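Local coordinates for DUF1993 domain-containing protein (Shewanella denitrificans, PDB 2OQM) that is of unknown function but adopts a DinB-like helical bundle fold and assembles as a pair of subunits, at residues A[58-63]-A[170-175]. Numbering follows the deposited sequence.
Sequences LNSRLA and RHNGVE. With FMT (formic acid), chain I; EDO (1,2-ethanediol), chain T.
In the conformer of Ser60 described here, one of two, Asn172 ND2 donates to Ser60 OG over 2.8 Å, the one hydrogen bond between segments 58-63 and 170-175. Its N-H...O angle of 158° and a hydroxyl only 13° out of the amide plane show a nearly straight bond along an amide N-H. The CB of Ser60 points toward helix 146-172, and OG, turned away from the backbone N, reaches the amide. The same ND2 is bonded to Ile168 O of the helix backbone; the two acceptors together should limit rotation of the amide when Ser60 is in this conformer.

Beside this bond the contact is apolar: Leu62 CD2 lies 4.1 Å from His171 CB, the two side chains passing in opposite directions, with the methyl oblique to the imidazole. The ring's polar partner is across the dimer: His171 ND1 bonds Leu62 O of the second subunit, and the two His171 rings meet with planes about 70° apart.

Gly173 is the first residue to leave helical backbone angles; its positive phi and its N bonded to Arg170 O at 3.0 Å belong to a Schellman motif. The contact thus ties the loop between helices 54-58 and 69-87 to the C-terminal end of helix 146-172, where Leu62 also packs on Thr164 and Ile168, while Val174 packs on Lys42 and Phe46 of helix 13-50.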
ATOM      1  N   LEU A  58       1.013  20.839  -7.406  1.00 23.60           N
ATOM      2  CA  LEU A  58       1.690  20.626  -6.122  1.00 21.69           C
ATOM      3  C   LEU A  58       0.850  21.046  -4.936  1.00 23.87           C
ATOM      4  O   LEU A  58       1.005  20.478  -3.875  1.00 23.78           O
ATOM      5  CB  LEU A  58       3.011  21.412  -6.086  1.00 20.20           C
ATOM      6  CG  LEU A  58       4.142  20.903  -7.012  1.00 29.38           C
ATOM      7  CD1 LEU A  58       5.375  21.866  -6.969  1.00 27.58           C
ATOM      8  CD2 LEU A  58       4.545  19.484  -6.661  1.00 30.24           C
ATOM      9  N   ASN A  59      -0.020  22.039  -5.093  1.00 21.36           N
ATOM     10  CA  ASN A  59      -0.874  22.457  -3.986  1.00 23.29           C
ATOM     11  C   ASN A  59      -2.266  21.852  -3.997  1.00 23.47           C
ATOM     12  O   ASN A  59      -3.080  22.254  -3.199  1.00 23.60           O
ATOM     13  CB  ASN A  59      -0.959  23.967  -3.933  1.00 23.57           C
ATOM     14  CG  ASN A  59       0.329  24.574  -3.466  1.00 29.06           C
ATOM     15  OD1 ASN A  59       0.565  24.661  -2.246  1.00 30.68           O
ATOM     16  ND2 ASN A  59       1.216  24.909  -4.409  1.00 26.33           N
ATOM     17  N   SER A  60      -2.523  20.914  -4.908  1.00 23.86           N
ATOM     18  CA  SER A  60      -3.829  20.293  -5.030  0.70 21.98           C
ATOM     19  C   SER A  60      -3.939  19.189  -3.989  1.00 22.70           C
ATOM     20  O   SER A  60      -2.957  18.791  -3.397  1.00 20.11           O
ATOM     21  CB  SER A  60      -4.025  19.737  -6.449  0.70 22.91           C
ATOM     22  OG  SER A  60      -5.373  19.348  -6.717  0.70 28.56           O
ATOM     23  N   ARG A  61      -5.171  18.786  -3.747  1.00 22.35           N
ATOM     24  CA  ARG A  61      -5.540  17.826  -2.722  1.00 22.60           C
ATOM     25  C   ARG A  61      -6.897  17.197  -3.045  1.00 22.59           C
ATOM     26  O   ARG A  61      -7.647  17.734  -3.853  1.00 22.51           O
ATOM     27  CB  ARG A  61      -5.635  18.492  -1.384  1.00 23.18           C
ATOM     28  CG  ARG A  61      -6.693  19.563  -1.319  1.00 22.17           C
ATOM     29  CD  ARG A  61      -6.546  20.367  -0.061  1.00 27.97           C
ATOM     30  NE  ARG A  61      -5.519  21.377  -0.137  1.00 26.48           N
ATOM     31  CZ  ARG A  61      -4.602  21.598   0.786  1.00 28.57           C
ATOM     32  NH1 ARG A  61      -4.508  20.830   1.857  1.00 30.43           N
ATOM     33  NH2 ARG A  61      -3.777  22.586   0.606  1.00 28.43           N
ATOM     34  N   LEU A  62      -7.189  16.074  -2.401  1.00 23.62           N
ATOM     35  CA  LEU A  62      -8.462  15.329  -2.633  1.00 22.42           C
ATOM     36  C   LEU A  62      -9.599  15.763  -1.714  1.00 24.18           C
ATOM     37  O   LEU A  62     -10.739  15.476  -1.982  1.00 21.66           O
ATOM     38  CB  LEU A  62      -8.254  13.843  -2.466  1.00 24.93           C
ATOM     39  CG  LEU A  62      -7.317  13.210  -3.489  1.00 24.68           C
ATOM     40  CD1 LEU A  62      -7.244  11.716  -3.181  1.00 21.25           C
ATOM     41  CD2 LEU A  62      -7.780  13.563  -4.932  1.00 24.43           C
ATOM     42  N   ALA A  63      -9.271  16.486  -0.651  1.00 22.52           N
ATOM     43  CA  ALA A  63     -10.266  17.002   0.294  1.00 24.22           C
ATOM     44  C   ALA A  63      -9.690  18.180   0.995  1.00 21.24           C
ATOM     45  O   ALA A  63      -8.461  18.250   1.216  1.00 21.40           O
ATOM     46  CB  ALA A  63     -10.718  15.947   1.313  1.00 24.08           C
ATOM     47  N   ARG A 170      -3.874  12.232 -10.943  1.00 22.26           N
ATOM     48  CA  ARG A 170      -4.870  11.620 -11.815  0.50 21.21           C
ATOM     49  C   ARG A 170      -6.167  12.438 -11.867  1.00 21.87           C
ATOM     50  O   ARG A 170      -6.728  12.708 -12.936  1.00 21.49           O
ATOM     51  CB  ARG A 170      -5.139  10.210 -11.297  0.50 24.29           C
ATOM     52  CG  ARG A 170      -5.944   9.336 -12.197  0.50 26.99           C
ATOM     53  CD  ARG A 170      -5.270   9.079 -13.531  0.50 31.22           C
ATOM     54  NE  ARG A 170      -6.167   8.358 -14.421  0.50 29.59           N
ATOM     55  CZ  ARG A 170      -6.277   7.032 -14.475  0.50 29.01           C
ATOM     56  NH1 ARG A 170      -5.531   6.241 -13.719  0.50 31.34           N
ATOM     57  NH2 ARG A 170      -7.139   6.480 -15.317  0.50 38.57           N
ATOM     58  N   HIS A 171      -6.616  12.886 -10.710  1.00 23.67           N
ATOM     59  CA  HIS A 171      -7.807  13.713 -10.567  1.00 21.86           C
ATOM     60  C   HIS A 171      -7.694  15.008 -11.352  1.00 21.44           C
ATOM     61  O   HIS A 171      -8.680  15.509 -11.874  1.00 22.36           O
ATOM     62  CB  HIS A 171      -8.033  13.961  -9.054  1.00 22.37           C
ATOM     63  CG  HIS A 171      -9.178  14.872  -8.719  1.00 20.81           C
ATOM     64  ND1 HIS A 171     -10.488  14.529  -8.936  1.00 22.62           N
ATOM     65  CD2 HIS A 171      -9.200  16.083  -8.104  1.00 26.04           C
ATOM     66  CE1 HIS A 171     -11.276  15.514  -8.522  1.00 24.51           C
ATOM     67  NE2 HIS A 171     -10.518  16.477  -8.019  1.00 22.12           N
ATOM     68  N   ASN A 172      -6.489  15.568 -11.408  1.00 23.98           N
ATOM     69  CA  ASN A 172      -6.215  16.811 -12.115  1.00 24.79           C
ATOM     70  C   ASN A 172      -6.036  16.643 -13.618  1.00 26.04           C
ATOM     71  O   ASN A 172      -5.994  17.636 -14.331  1.00 25.06           O
ATOM     72  CB  ASN A 172      -4.986  17.498 -11.510  1.00 24.89           C
ATOM     73  CG  ASN A 172      -5.348  18.393 -10.367  1.00 31.79           C
ATOM     74  OD1 ASN A 172      -5.639  19.563 -10.597  1.00 27.29           O
ATOM     75  ND2 ASN A 172      -5.348  17.844  -9.112  1.00 26.19           N
ATOM     76  N   GLY A 173      -5.951  15.394 -14.077  1.00 23.69           N
ATOM     77  CA  GLY A 173      -5.917  15.046 -15.501  1.00 24.56           C
ATOM     78  C   GLY A 173      -4.642  14.368 -16.001  1.00 23.17           C
ATOM     79  O   GLY A 173      -4.555  14.026 -17.181  1.00 22.92           O
ATOM     80  N   VAL A 174      -3.652  14.190 -15.117  1.00 21.81           N
ATOM     81  CA  VAL A 174      -2.410  13.564 -15.491  1.00 21.15           C
ATOM     82  C   VAL A 174      -2.649  12.116 -15.865  1.00 23.14           C
ATOM     83  O   VAL A 174      -3.214  11.386 -15.103  1.00 22.80           O
ATOM     84  CB  VAL A 174      -1.383  13.653 -14.367  1.00 22.17           C
ATOM     85  CG1 VAL A 174      -0.024  12.975 -14.784  1.00 21.23           C
ATOM     86  CG2 VAL A 174      -1.172  15.067 -14.024  1.00 21.43           C
ATOM     87  N   GLU A 175      -2.167  11.713 -17.039  1.00 23.89           N
ATOM     88  CA  GLU A 175      -2.384  10.355 -17.553  1.00 29.80           C
ATOM     89  C   GLU A 175      -1.338   9.403 -16.969  1.00 28.30           C
ATOM     90  O   GLU A 175      -0.475   8.917 -17.636  1.00 30.18           O
ATOM     91  CB  GLU A 175      -2.417  10.377 -19.082  1.00 32.06           C
ATOM     92  CG  GLU A 175      -3.679  11.138 -19.636  1.00 35.80           C
ATOM     93  CD  GLU A 175      -3.853  11.069 -21.186  1.00 42.71           C
ATOM     94  OE1 GLU A 175      -2.916  10.591 -21.888  1.00 54.24           O
ATOM     95  OE2 GLU A 175      -4.935  11.498 -21.683  1.00 52.97           O
TER
HETATM   96  C   FMT I 178      -5.926  24.063  -2.840  1.00 44.74           C
HETATM   97  O1  FMT I 178      -5.237  24.760  -2.077  1.00 47.01           O
HETATM   98  O2  FMT I 178      -5.850  22.821  -2.883  1.00 40.65           O
HETATM   99  C1  EDO T 176     -13.432  14.133 -12.410  1.00 29.32           C
HETATM  100  O1  EDO T 176     -13.519  12.908 -11.696  1.00 35.65           O
HETATM  101  C2  EDO T 176     -12.133  14.904 -12.084  1.00 33.58           C
HETATM  102  O2  EDO T 176     -11.042  14.500 -12.944  1.00 29.49           O